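Side-chain contacts in Lin1840 protein (Listeria innocua serovar 6a, PDB 4ZOC), which probably hydrolyses terminal, non-reducing beta-D-glucosyl residues with release of beta-D-glucose, and is involved in beta-1,2-glucan metabolism: residues E288-S293 / K312-E317; A394-L399 / V448-A453; T558-V563 / S585-I590. The protein carries 2 engineered substitutions. All coordinates share one frame; numbering follows the deposited sequence.

The three contacts follow one another along the chain without overlapping, and none touches another. Interaction 1 joins two helices of the N-terminal TIM-barrel domain. Interactions 2 and 3 both fall within the C-terminal glycosyl hydrolase family 3 range: one packs a helix on the sheet, the other ties together two parts of a long loop. The centres of interactions 1 and 2 are 62 Å apart, on opposite sides of the chain's centre; nearest atoms of interactions 2 and 3 come within about 19 Å. All three lie away from the glucose pocket formed by Trp271, Trp409 and Glu473, and from the magnesium site at Asp648 and Thr650. Interaction 3 borders the second subunit.

Interaction 1 (E288-S293 / K312-E317); sequences EAAQFS and KGLIEE
Just before Ala290 and Gln291, the two residues that meet Leu314, the carbonyl oxygen of Ala289 is gripped twice by Ser293. Ser293 N reaches Ala289 O at 3.0 Å in the ordinary helical bond. The hydroxyl, Ser293 OG, donates to Ala289 O at 2.9 Å from the opposite face of the carbonyl plane, tilted 32° from it. The second of these bonds turns the hydroxyl of a buried serine back onto its own helix. This is helix 286-295 of the TIM barrel, and it packs against the next helix, 306-316; strand 301-302, the eighth of the barrel, runs between them in sequence.

The contact itself is a single side chain laid against a helix surface. Leu314 holds CG beside its backbone N, anti to the carbonyl carbon (chi1 -73°), and this sends its two methyls across to the neighbouring helix. CD1 rests on the backbone, 3.7 Å from Gln291 N, and beside the methyl of Ala290, with CD1 to Ala290 CB at 3.9 Å. Tyr307 and Glu310 of helix 306-316 also pack on Ala290, so the small residue is covered from more than one turn of that helix.

Gln291 runs extended and crosses the leucine at about a right angle. Its CB and its amide oxygen OE1 both touch the leucine, while NE2 hydrogen-bonds Glu295 one turn further along the same helix. No hydrogen bond spans the two segments. The other methyl, Leu314 CD2, lies 4.0 Å from Gln291 CB and 3.8 Å from Gln291 OE1.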
ATOM      1  N   GLU A 288       1.532 -29.913 -12.498  1.00  8.08           N
ATOM      2  CA  GLU A 288       0.468 -29.174 -11.913  1.00  9.40           C
ATOM      3  C   GLU A 288       0.249 -27.782 -12.562  1.00  9.09           C
ATOM      4  O   GLU A 288      -0.881 -27.349 -12.729  1.00 12.69           O
ATOM      5  CB  GLU A 288       0.725 -29.028 -10.371  1.00 11.42           C
ATOM      6  CG  GLU A 288       0.525 -30.372  -9.625  1.00 12.00           C
ATOM      7  CD  GLU A 288       0.396 -30.252  -8.125  1.00 16.08           C
ATOM      8  OE1 GLU A 288       0.588 -29.142  -7.531  1.00 14.65           O
ATOM      9  OE2 GLU A 288       0.173 -31.317  -7.509  1.00 16.37           O
ATOM     10  N   ALA A 289       1.347 -27.089 -12.854  1.00 10.52           N
ATOM     11  CA  ALA A 289       1.296 -25.792 -13.537  1.00 12.02           C
ATOM     12  C   ALA A 289       0.487 -25.884 -14.834  1.00 12.37           C
ATOM     13  O   ALA A 289      -0.439 -25.093 -15.088  1.00 10.97           O
ATOM     14  CB  ALA A 289       2.695 -25.285 -13.830  1.00 14.62           C
ATOM     15  N   ALA A 290       0.775 -26.932 -15.619  1.00 11.70           N
ATOM     16  CA  ALA A 290       0.014 -27.230 -16.842  1.00 10.33           C
ATOM     17  C   ALA A 290      -1.443 -27.509 -16.556  1.00 10.56           C
ATOM     18  O   ALA A 290      -2.356 -26.980 -17.181  1.00 12.13           O
ATOM     19  CB  ALA A 290       0.674 -28.441 -17.553  1.00  9.03           C
ATOM     20  N   GLN A 291      -1.696 -28.382 -15.607  1.00 12.29           N
ATOM     21  CA  GLN A 291      -3.086 -28.715 -15.322  1.00 13.63           C
ATOM     22  C   GLN A 291      -3.889 -27.492 -14.903  1.00 12.56           C
ATOM     23  O   GLN A 291      -4.953 -27.248 -15.395  1.00 10.70           O
ATOM     24  CB  GLN A 291      -3.166 -29.768 -14.215  1.00 15.58           C
ATOM     25  CG  GLN A 291      -4.569 -30.224 -13.913  1.00 18.43           C
ATOM     26  CD  GLN A 291      -4.641 -31.156 -12.706  1.00 18.63           C
ATOM     27  OE1 GLN A 291      -3.684 -31.847 -12.331  1.00 21.61           O
ATOM     28  NE2 GLN A 291      -5.811 -31.204 -12.116  1.00 18.52           N
ATOM     29  N   PHE A 292      -3.374 -26.748 -13.923  1.00 12.48           N
ATOM     30  CA  PHE A 292      -4.164 -25.640 -13.337  1.00 12.25           C
ATOM     31  C   PHE A 292      -4.303 -24.487 -14.352  1.00 12.41           C
ATOM     32  O   PHE A 292      -5.329 -23.893 -14.461  1.00 10.25           O
ATOM     33  CB  PHE A 292      -3.520 -25.161 -12.022  1.00 12.63           C
ATOM     34  CG  PHE A 292      -3.313 -26.247 -10.993  1.00 12.33           C
ATOM     35  CD1 PHE A 292      -4.142 -27.370 -10.961  1.00 14.70           C
ATOM     36  CD2 PHE A 292      -2.351 -26.106 -10.021  1.00 11.83           C
ATOM     37  CE1 PHE A 292      -3.938 -28.341  -9.982  1.00 15.94           C
ATOM     38  CE2 PHE A 292      -2.174 -27.072  -9.019  1.00 14.01           C
ATOM     39  CZ  PHE A 292      -2.970 -28.174  -9.034  1.00 15.31           C
ATOM     40  N   SER A 293      -3.275 -24.266 -15.172  1.00 10.37           N
ATOM     41  CA  SER A 293      -3.360 -23.244 -16.218  1.00 10.96           C
ATOM     42  C   SER A 293      -4.363 -23.604 -17.274  1.00  9.87           C
ATOM     43  O   SER A 293      -5.105 -22.770 -17.676  1.00 10.47           O
ATOM     44  CB  SER A 293      -1.969 -22.908 -16.809  1.00 13.41           C
ATOM     45  OG  SER A 293      -1.150 -22.370 -15.762  1.00 14.58           O
ATOM     46  N   LYS A 312       0.200 -34.212 -22.435  1.00 15.46           N
ATOM     47  CA  LYS A 312      -0.133 -35.547 -22.913  1.00 16.57           C
ATOM     48  C   LYS A 312      -0.348 -36.502 -21.734  1.00 13.82           C
ATOM     49  O   LYS A 312      -1.381 -37.115 -21.658  1.00 20.72           O
ATOM     50  CB  LYS A 312       0.863 -36.069 -23.950  1.00 22.02           C
ATOM     51  CG  LYS A 312       0.396 -37.410 -24.554  1.00 27.08           C
ATOM     52  CD  LYS A 312       1.418 -38.448 -24.228  1.00 32.99           C
ATOM     53  CE  LYS A 312       2.660 -38.224 -25.070  1.00 33.99           C
ATOM     54  NZ  LYS A 312       3.312 -39.541 -25.188  1.00 41.98           N
ATOM     55  N   GLY A 313       0.582 -36.579 -20.790  1.00 20.43           N
ATOM     56  CA  GLY A 313       0.374 -37.402 -19.576  1.00 18.88           C
ATOM     57  C   GLY A 313      -0.923 -37.084 -18.775  1.00 22.70           C
ATOM     58  O   GLY A 313      -1.618 -37.994 -18.310  1.00 22.05           O
ATOM     59  N   LEU A 314      -1.228 -35.786 -18.564  1.00 18.92           N
ATOM     60  CA  LEU A 314      -2.428 -35.377 -17.865  1.00 17.28           C
ATOM     61  C   LEU A 314      -3.687 -35.882 -18.531  1.00 17.87           C
ATOM     62  O   LEU A 314      -4.634 -36.320 -17.868  1.00 16.92           O
ATOM     63  CB  LEU A 314      -2.532 -33.842 -17.773  1.00 17.51           C
ATOM     64  CG  LEU A 314      -1.539 -33.225 -16.783  1.00 16.11           C
ATOM     65  CD1 LEU A 314      -1.322 -31.719 -17.061  1.00 15.94           C
ATOM     66  CD2 LEU A 314      -1.924 -33.385 -15.306  1.00 16.22           C
ATOM     67  N   ILE A 315      -3.726 -35.790 -19.852  1.00 15.70           N
ATOM     68  CA  ILE A 315      -4.940 -36.202 -20.613  1.00 17.39           C
ATOM     69  C   ILE A 315      -5.050 -37.723 -20.644  1.00 18.06           C
ATOM     70  O   ILE A 315      -6.129 -38.254 -20.373  1.00 22.46           O
ATOM     71  CB  ILE A 315      -4.925 -35.588 -22.007  1.00 15.49           C
ATOM     72  CG1 ILE A 315      -5.217 -34.116 -21.884  1.00 15.50           C
ATOM     73  CG2 ILE A 315      -5.956 -36.183 -22.951  1.00 17.41           C
ATOM     74  CD1 ILE A 315      -4.868 -33.376 -23.140  1.00 16.97           C
ATOM     75  N   GLU A 316      -3.936 -38.402 -20.929  1.00 20.11           N
ATOM     76  CA  GLU A 316      -3.896 -39.892 -20.927  1.00 21.78           C
ATOM     77  C   GLU A 316      -4.287 -40.430 -19.555  1.00 22.11           C
ATOM     78  O   GLU A 316      -5.005 -41.428 -19.473  1.00 21.50           O
ATOM     79  CB  GLU A 316      -2.507 -40.418 -21.294  1.00 25.11           C
ATOM     80  CG  GLU A 316      -2.228 -40.184 -22.760  1.00 26.56           C
ATOM     81  CD  GLU A 316      -0.918 -40.755 -23.222  1.00 31.46           C
ATOM     82  OE1 GLU A 316      -0.010 -40.947 -22.376  1.00 34.57           O
ATOM     83  OE2 GLU A 316      -0.806 -40.954 -24.460  1.00 36.27           O
ATOM     84  N   GLU A 317      -3.820 -39.798 -18.484  1.00 24.42           N
ATOM     85  CA  GLU A 317      -4.135 -40.275 -17.138  1.00 22.18           C
ATOM     86  C   GLU A 317      -5.552 -39.887 -16.661  1.00 25.06           C
ATOM     87  O   GLU A 317      -5.927 -40.275 -15.575  1.00 32.55           O
ATOM     88  CB  GLU A 317      -3.074 -39.834 -16.096  1.00 22.70           C
ATOM     89  CG  GLU A 317      -1.681 -40.287 -16.378  1.00 27.99           C
ATOM     90  CD  GLU A 317      -0.643 -39.451 -15.672  1.00 29.45           C
ATOM     91  OE1 GLU A 317      -1.017 -38.654 -14.770  1.00 29.16           O
ATOM     92  OE2 GLU A 317       0.557 -39.596 -16.013  1.00 32.66           O
TER

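Interaction 2 (A394-L399 / V448-A453); sequences ALVGPL and VAVKAA
Over one face of the carbonyl group of Ala453 sits the methyl of Ala394: CB of Ala394 is 3.9 Å from the carbonyl carbon C of Ala453 and 3.8 Å from Ala453 O. This peptide carbonyl is the flat group of the contact, for no aromatic ring takes part. The backbone of Ala394 is itself committed within the sheet, through hydrogen bonds to Val459 and Val461 of the adjacent strand.

The rest is apolar. Along the strand, Ala394 and Val396 aim their side chains at the helix, while Leu395 between them faces the other way, as strand alternation requires. The helix answers with Val450 and Ala453, three residues apart and so on much the same flank. The two alanine methyls lie 4.2 Å apart, CB of Ala394 to CB of Ala453; with such small residues the backbones come close, the CA atoms of this pair being 5.8 Å apart.

One turn back, Val450 carries CG1 anti to its backbone N (chi1 169°), and its other methyl, CG2, faces the branch point of Val396, 4.3 Å from CB of Val396. Phe492 and Val493 of helix 484-494 also press on Val450. Helix 444-456 connects parallel strands 432-436 and 459-465, which flank strand 393-397, so it packs across the strand it bridges: a beta-alpha-beta crossover, characteristic of the alpha/beta C-terminal domain of family 3 glycosidases.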
ATOM      1  N   ALA A 394      21.348  28.708 -23.495  1.00 10.42           N
ATOM      2  CA  ALA A 394      22.289  27.692 -22.995  1.00  9.57           C
ATOM      3  C   ALA A 394      21.484  26.438 -22.653  1.00 10.43           C
ATOM      4  O   ALA A 394      20.604  26.423 -21.771  1.00  9.26           O
ATOM      5  CB  ALA A 394      23.043  28.178 -21.763  1.00 13.34           C
ATOM      6  N   LEU A 395      21.811  25.397 -23.384  1.00 11.07           N
ATOM      7  CA  LEU A 395      21.151  24.075 -23.279  1.00  9.69           C
ATOM      8  C   LEU A 395      22.101  23.203 -22.464  1.00  8.73           C
ATOM      9  O   LEU A 395      23.195  22.858 -22.904  1.00  9.87           O
ATOM     10  CB  LEU A 395      20.910  23.473 -24.679  1.00 10.39           C
ATOM     11  CG  LEU A 395      20.414  22.025 -24.634  1.00 11.27           C
ATOM     12  CD1 LEU A 395      19.085  21.834 -23.941  1.00 10.88           C
ATOM     13  CD2 LEU A 395      20.318  21.491 -26.026  1.00 10.07           C
ATOM     14  N   VAL A 396      21.718  22.869 -21.263  1.00  8.39           N
ATOM     15  CA  VAL A 396      22.621  22.129 -20.413  1.00  9.36           C
ATOM     16  C   VAL A 396      21.966  20.921 -19.756  1.00  9.93           C
ATOM     17  O   VAL A 396      20.753  20.930 -19.519  1.00 10.15           O
ATOM     18  CB  VAL A 396      23.302  23.018 -19.346  1.00 11.64           C
ATOM     19  CG1 VAL A 396      23.898  24.321 -19.951  1.00 10.02           C
ATOM     20  CG2 VAL A 396      22.331  23.453 -18.358  1.00 13.80           C
ATOM     21  N   GLY A 397      22.791  19.923 -19.421  1.00  9.33           N
ATOM     22  CA  GLY A 397      22.337  18.782 -18.689  1.00  8.81           C
ATOM     23  C   GLY A 397      22.373  17.457 -19.393  1.00  8.11           C
ATOM     24  O   GLY A 397      22.842  17.359 -20.512  1.00  8.68           O
ATOM     25  N   PRO A 398      21.911  16.410 -18.708  1.00  7.71           N
ATOM     26  CA  PRO A 398      22.022  15.057 -19.257  1.00  7.41           C
ATOM     27  C   PRO A 398      21.118  14.698 -20.406  1.00  7.76           C
ATOM     28  O   PRO A 398      21.482  13.754 -21.145  1.00 10.59           O
ATOM     29  CB  PRO A 398      21.780  14.175 -18.062  1.00  8.58           C
ATOM     30  CG  PRO A 398      20.970  14.984 -17.129  1.00  8.71           C
ATOM     31  CD  PRO A 398      21.439  16.397 -17.331  1.00  7.47           C
ATOM     32  N   LEU A 399      20.056  15.462 -20.601  1.00  7.19           N
ATOM     33  CA  LEU A 399      19.108  15.309 -21.712  1.00  7.31           C
ATOM     34  C   LEU A 399      19.387  16.333 -22.852  1.00  8.35           C
ATOM     35  O   LEU A 399      18.633  16.407 -23.842  1.00  8.68           O
ATOM     36  CB  LEU A 399      17.628  15.358 -21.262  1.00  7.83           C
ATOM     37  CG  LEU A 399      17.018  13.991 -20.939  1.00  8.52           C
ATOM     38  CD1 LEU A 399      16.806  13.200 -22.247  1.00 11.30           C
ATOM     39  CD2 LEU A 399      17.944  13.220 -19.994  1.00  7.80           C
ATOM     40  N   VAL A 448      32.211  24.526 -14.300  1.00 12.16           N
ATOM     41  CA  VAL A 448      32.929  25.561 -15.008  1.00 13.38           C
ATOM     42  C   VAL A 448      32.350  25.731 -16.397  1.00 12.97           C
ATOM     43  O   VAL A 448      32.066  26.849 -16.810  1.00 14.65           O
ATOM     44  CB  VAL A 448      34.451  25.267 -15.026  1.00 14.50           C
ATOM     45  CG1 VAL A 448      35.155  26.129 -16.064  1.00 17.95           C
ATOM     46  CG2 VAL A 448      35.027  25.508 -13.633  1.00 16.14           C
ATOM     47  N   ALA A 449      32.084  24.626 -17.089  1.00 11.26           N
ATOM     48  CA  ALA A 449      31.594  24.699 -18.450  1.00 11.55           C
ATOM     49  C   ALA A 449      30.152  25.212 -18.509  1.00 12.43           C
ATOM     50  O   ALA A 449      29.801  25.973 -19.409  1.00  9.67           O
ATOM     51  CB  ALA A 449      31.707  23.341 -19.101  1.00 13.51           C
ATOM     52  N   VAL A 450      29.309  24.789 -17.565  1.00 12.07           N
ATOM     53  CA  VAL A 450      27.947  25.325 -17.466  1.00 12.32           C
ATOM     54  C   VAL A 450      27.958  26.812 -17.165  1.00 12.80           C
ATOM     55  O   VAL A 450      27.205  27.570 -17.727  1.00 11.64           O
ATOM     56  CB  VAL A 450      27.143  24.537 -16.408  1.00 12.39           C
ATOM     57  CG1 VAL A 450      25.822  25.198 -16.072  1.00 13.46           C
ATOM     58  CG2 VAL A 450      26.860  23.131 -16.905  1.00 12.97           C
ATOM     59  N   LYS A 451      28.828  27.241 -16.265  1.00 13.57           N
ATOM     60  CA  LYS A 451      28.839  28.662 -15.886  1.00 14.53           C
ATOM     61  C   LYS A 451      29.233  29.534 -17.101  1.00 15.34           C
ATOM     62  O   LYS A 451      28.591  30.588 -17.449  1.00 15.38           O
ATOM     63  CB  LYS A 451      29.745  28.847 -14.696  1.00 16.88           C
ATOM     64  CG  LYS A 451      29.933  30.289 -14.300  1.00 22.38           C
ATOM     65  CD  LYS A 451      30.928  30.346 -13.138  1.00 27.23           C
ATOM     66  CE  LYS A 451      31.093  31.754 -12.609  1.00 33.14           C
ATOM     67  NZ  LYS A 451      31.268  31.701 -11.134  1.00 35.95           N
ATOM     68  N   ALA A 452      30.218  29.064 -17.811  1.00 11.34           N
ATOM     69  CA  ALA A 452      30.640  29.804 -19.029  1.00 13.85           C
ATOM     70  C   ALA A 452      29.534  29.900 -20.084  1.00 13.39           C
ATOM     71  O   ALA A 452      29.346  31.015 -20.702  1.00 13.16           O
ATOM     72  CB  ALA A 452      31.874  29.151 -19.609  1.00 14.42           C
ATOM     73  N   ALA A 453      28.819  28.805 -20.340  1.00 12.20           N
ATOM     74  CA  ALA A 453      27.734  28.826 -21.347  1.00 12.47           C
ATOM     75  C   ALA A 453      26.575  29.736 -20.967  1.00 11.86           C
ATOM     76  O   ALA A 453      26.026  30.483 -21.793  1.00 13.31           O
ATOM     77  CB  ALA A 453      27.213  27.415 -21.664  1.00 13.90           C
TER

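Interaction 3 (T558-V563 / S585-I590); sequences TGQIPV and SHYLDI
Gln560 and Ile590 cross obliquely, the terminal methyl of the isoleucine lying against the flank of the glutamine chain. The contact joins a 3-10 turn, 558-560, to an irregular segment of the same long loop, in the family 3 C-terminal domain at the border with the second subunit. Gln560 runs extended with CG anti to its backbone N (chi1 -161°), and Ile590 CD1 meets it along its length, 3.7 Å from Gln560 CG and 3.8 Å from Gln560 NE2. The amide at the tip is held by other bonds: OE1 accepts from Gln556 N, NE2 donates to Glu593 O.

Tyr587 approaches the same glutamine, its ring oblique to Gln560 CG, which is 4.3 Å from Tyr587 CE2. Its hydroxyl passes near the turn without a direct bond to it, OH standing 3.8 Å from Gly559 O. Each of those oxygens has a partner in the second subunit: Ala201 O for the tyrosine hydroxyl, Arg146 NH1 for the glycine carbonyl. The direct packing is supplemented by a water lying in the plane of the Tyr587 ring, which donates to Tyr587 OH at 2.9 Å and to Gln560 O at 2.7 Å.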
ATOM      1  N   THR A 558       8.152  10.493  -1.749  1.00  6.03           N
ATOM      2  CA  THR A 558       7.946   9.059  -1.944  1.00  5.96           C
ATOM      3  C   THR A 558       6.942   8.497  -0.922  1.00  5.93           C
ATOM      4  O   THR A 558       6.069   7.696  -1.246  1.00  5.44           O
ATOM      5  CB  THR A 558       9.341   8.324  -1.835  1.00  6.46           C
ATOM      6  OG1 THR A 558      10.126   8.704  -2.998  1.00  7.24           O
ATOM      7  CG2 THR A 558       9.155   6.875  -1.837  1.00  6.81           C
ATOM      8  N   GLY A 559       7.097   8.918   0.329  1.00  7.17           N
ATOM      9  CA  GLY A 559       6.243   8.429   1.390  1.00  6.08           C
ATOM     10  C   GLY A 559       4.794   8.895   1.386  1.00  5.91           C
ATOM     11  O   GLY A 559       4.016   8.383   2.191  1.00  6.11           O
ATOM     12  N   GLN A 560       4.404   9.761   0.492  1.00  5.68           N
ATOM     13  CA  GLN A 560       3.005  10.092   0.277  1.00  6.35           C
ATOM     14  C   GLN A 560       2.262   8.991  -0.527  1.00  5.57           C
ATOM     15  O   GLN A 560       1.048   8.977  -0.640  1.00  5.27           O
ATOM     16  CB  GLN A 560       2.905  11.434  -0.440  1.00  7.62           C
ATOM     17  CG  GLN A 560       1.500  12.058  -0.276  1.00  6.05           C
ATOM     18  CD  GLN A 560       1.340  13.393  -1.007  1.00  6.82           C
ATOM     19  OE1 GLN A 560       1.830  13.580  -2.137  1.00  6.69           O
ATOM     20  NE2 GLN A 560       0.763  14.376  -0.309  1.00  6.98           N
ATOM     21  N   ILE A 561       3.005   8.114  -1.166  1.00  6.22           N
ATOM     22  CA  ILE A 561       2.433   7.068  -2.034  1.00  5.73           C
ATOM     23  C   ILE A 561       1.626   6.000  -1.253  1.00  5.87           C
ATOM     24  O   ILE A 561       2.119   5.472  -0.239  1.00  6.75           O
ATOM     25  CB  ILE A 561       3.540   6.409  -2.853  1.00  6.00           C
ATOM     26  CG1 ILE A 561       4.167   7.412  -3.827  1.00  6.33           C
ATOM     27  CG2 ILE A 561       2.959   5.220  -3.617  1.00  7.01           C
ATOM     28  CD1 ILE A 561       5.425   6.866  -4.486  1.00  6.84           C
ATOM     29  N   PRO A 562       0.412   5.662  -1.707  1.00  6.35           N
ATOM     30  CA  PRO A 562      -0.226   6.190  -2.909  1.00  6.81           C
ATOM     31  C   PRO A 562      -1.087   7.393  -2.635  1.00  7.85           C
ATOM     32  O   PRO A 562      -1.785   7.449  -1.567  1.00  8.07           O
ATOM     33  CB  PRO A 562      -1.193   5.075  -3.311  1.00  6.92           C
ATOM     34  CG  PRO A 562      -1.560   4.396  -2.023  1.00  6.78           C
ATOM     35  CD  PRO A 562      -0.250   4.396  -1.271  1.00  5.98           C
ATOM     36  N   VAL A 563      -1.018   8.331  -3.563  1.00  8.29           N
ATOM     37  CA  VAL A 563      -1.802   9.545  -3.514  1.00  7.94           C
ATOM     38  C   VAL A 563      -2.499   9.688  -4.886  1.00  7.31           C
ATOM     39  O   VAL A 563      -1.855   9.559  -5.950  1.00  8.05           O
ATOM     40  CB  VAL A 563      -0.937  10.794  -3.171  1.00  7.81           C
ATOM     41  CG1 VAL A 563       0.205  11.019  -4.142  1.00  8.04           C
ATOM     42  CG2 VAL A 563      -1.845  12.000  -3.088  1.00  7.95           C
ATOM     43  N   SER A 585      -7.200  13.746   9.522  1.00  8.38           N
ATOM     44  CA  SER A 585      -6.348  12.994   8.625  1.00  7.87           C
ATOM     45  C   SER A 585      -5.306  13.912   7.948  1.00  8.69           C
ATOM     46  O   SER A 585      -5.647  14.729   7.121  1.00 10.37           O
ATOM     47  CB  SER A 585      -7.240  12.377   7.565  1.00  6.04           C
ATOM     48  OG  SER A 585      -6.468  11.516   6.696  1.00  5.60           O
ATOM     49  N   HIS A 586      -4.046  13.817   8.381  1.00  8.87           N
ATOM     50  CA  HIS A 586      -3.002  14.597   7.850  1.00  9.13           C
ATOM     51  C   HIS A 586      -1.671  13.965   8.165  1.00  6.97           C
ATOM     52  O   HIS A 586      -1.607  13.055   8.998  1.00  6.90           O
ATOM     53  CB  HIS A 586      -3.032  16.039   8.415  1.00 10.12           C
ATOM     54  CG  HIS A 586      -2.511  16.190   9.824  1.00  9.83           C
ATOM     55  ND1 HIS A 586      -3.133  15.608  10.901  1.00 11.34           N
ATOM     56  CD2 HIS A 586      -1.444  16.876  10.328  1.00 10.81           C
ATOM     57  CE1 HIS A 586      -2.466  15.918  12.013  1.00 10.07           C
ATOM     58  NE2 HIS A 586      -1.447  16.689  11.700  1.00 10.76           N
ATOM     59  N   TYR A 587      -0.631  14.463   7.518  1.00  6.48           N
ATOM     60  CA  TYR A 587       0.715  14.149   7.889  1.00  6.22           C
ATOM     61  C   TYR A 587       1.346  15.307   8.712  1.00  6.74           C
ATOM     62  O   TYR A 587       1.147  16.479   8.451  1.00  7.81           O
ATOM     63  CB  TYR A 587       1.630  13.971   6.693  1.00  6.88           C
ATOM     64  CG  TYR A 587       1.341  12.752   5.818  1.00  7.68           C
ATOM     65  CD1 TYR A 587       1.811  11.467   6.178  1.00  7.57           C
ATOM     66  CD2 TYR A 587       0.603  12.899   4.643  1.00  7.55           C
ATOM     67  CE1 TYR A 587       1.535  10.378   5.356  1.00  8.82           C
ATOM     68  CE2 TYR A 587       0.308  11.830   3.836  1.00  7.64           C
ATOM     69  CZ  TYR A 587       0.810  10.567   4.188  1.00  9.19           C
ATOM     70  OH  TYR A 587       0.527   9.513   3.358  1.00  8.46           O
ATOM     71  N   LEU A 588       2.252  14.953   9.594  1.00  6.70           N
ATOM     72  CA  LEU A 588       3.004  16.002  10.328  1.00  7.80           C
ATOM     73  C   LEU A 588       4.014  16.776   9.455  1.00  8.60           C
ATOM     74  O   LEU A 588       4.301  17.938   9.751  1.00  9.93           O
ATOM     75  CB  LEU A 588       3.694  15.392  11.511  1.00  8.48           C
ATOM     76  CG  LEU A 588       2.903  14.685  12.577  1.00  7.42           C
ATOM     77  CD1 LEU A 588       3.888  14.162  13.616  1.00  9.71           C
ATOM     78  CD2 LEU A 588       1.845  15.600  13.187  1.00  9.95           C
ATOM     79  N   ASP A 589       4.515  16.160   8.365  1.00  8.19           N
ATOM     80  CA  ASP A 589       5.668  16.631   7.675  1.00  9.09           C
ATOM     81  C   ASP A 589       5.393  17.079   6.234  1.00 10.84           C
ATOM     82  O   ASP A 589       6.197  17.758   5.694  1.00 11.65           O
ATOM     83  CB  ASP A 589       6.815  15.619   7.729  1.00  9.75           C
ATOM     84  CG  ASP A 589       6.464  14.193   7.197  1.00  8.16           C
ATOM     85  OD1 ASP A 589       5.285  13.812   7.113  1.00  7.47           O
ATOM     86  OD2 ASP A 589       7.407  13.466   6.841  1.00  9.42           O
ATOM     87  N   ILE A 590       4.198  16.810   5.685  1.00  9.34           N
ATOM     88  CA  ILE A 590       3.866  17.199   4.285  1.00  9.08           C
ATOM     89  C   ILE A 590       2.381  17.483   4.171  1.00  9.65           C
ATOM     90  O   ILE A 590       1.588  17.043   5.028  1.00 11.24           O
ATOM     91  CB  ILE A 590       4.201  16.097   3.278  1.00  7.51           C
ATOM     92  CG1 ILE A 590       3.452  14.806   3.593  1.00  6.90           C
ATOM     93  CG2 ILE A 590       5.711  15.869   3.159  1.00  8.65           C
ATOM     94  CD1 ILE A 590       3.416  13.805   2.390  1.00  7.93           C
TER
HETATM   95  O   HOH W   1      -0.982   9.927   0.922  1.00  9.40           O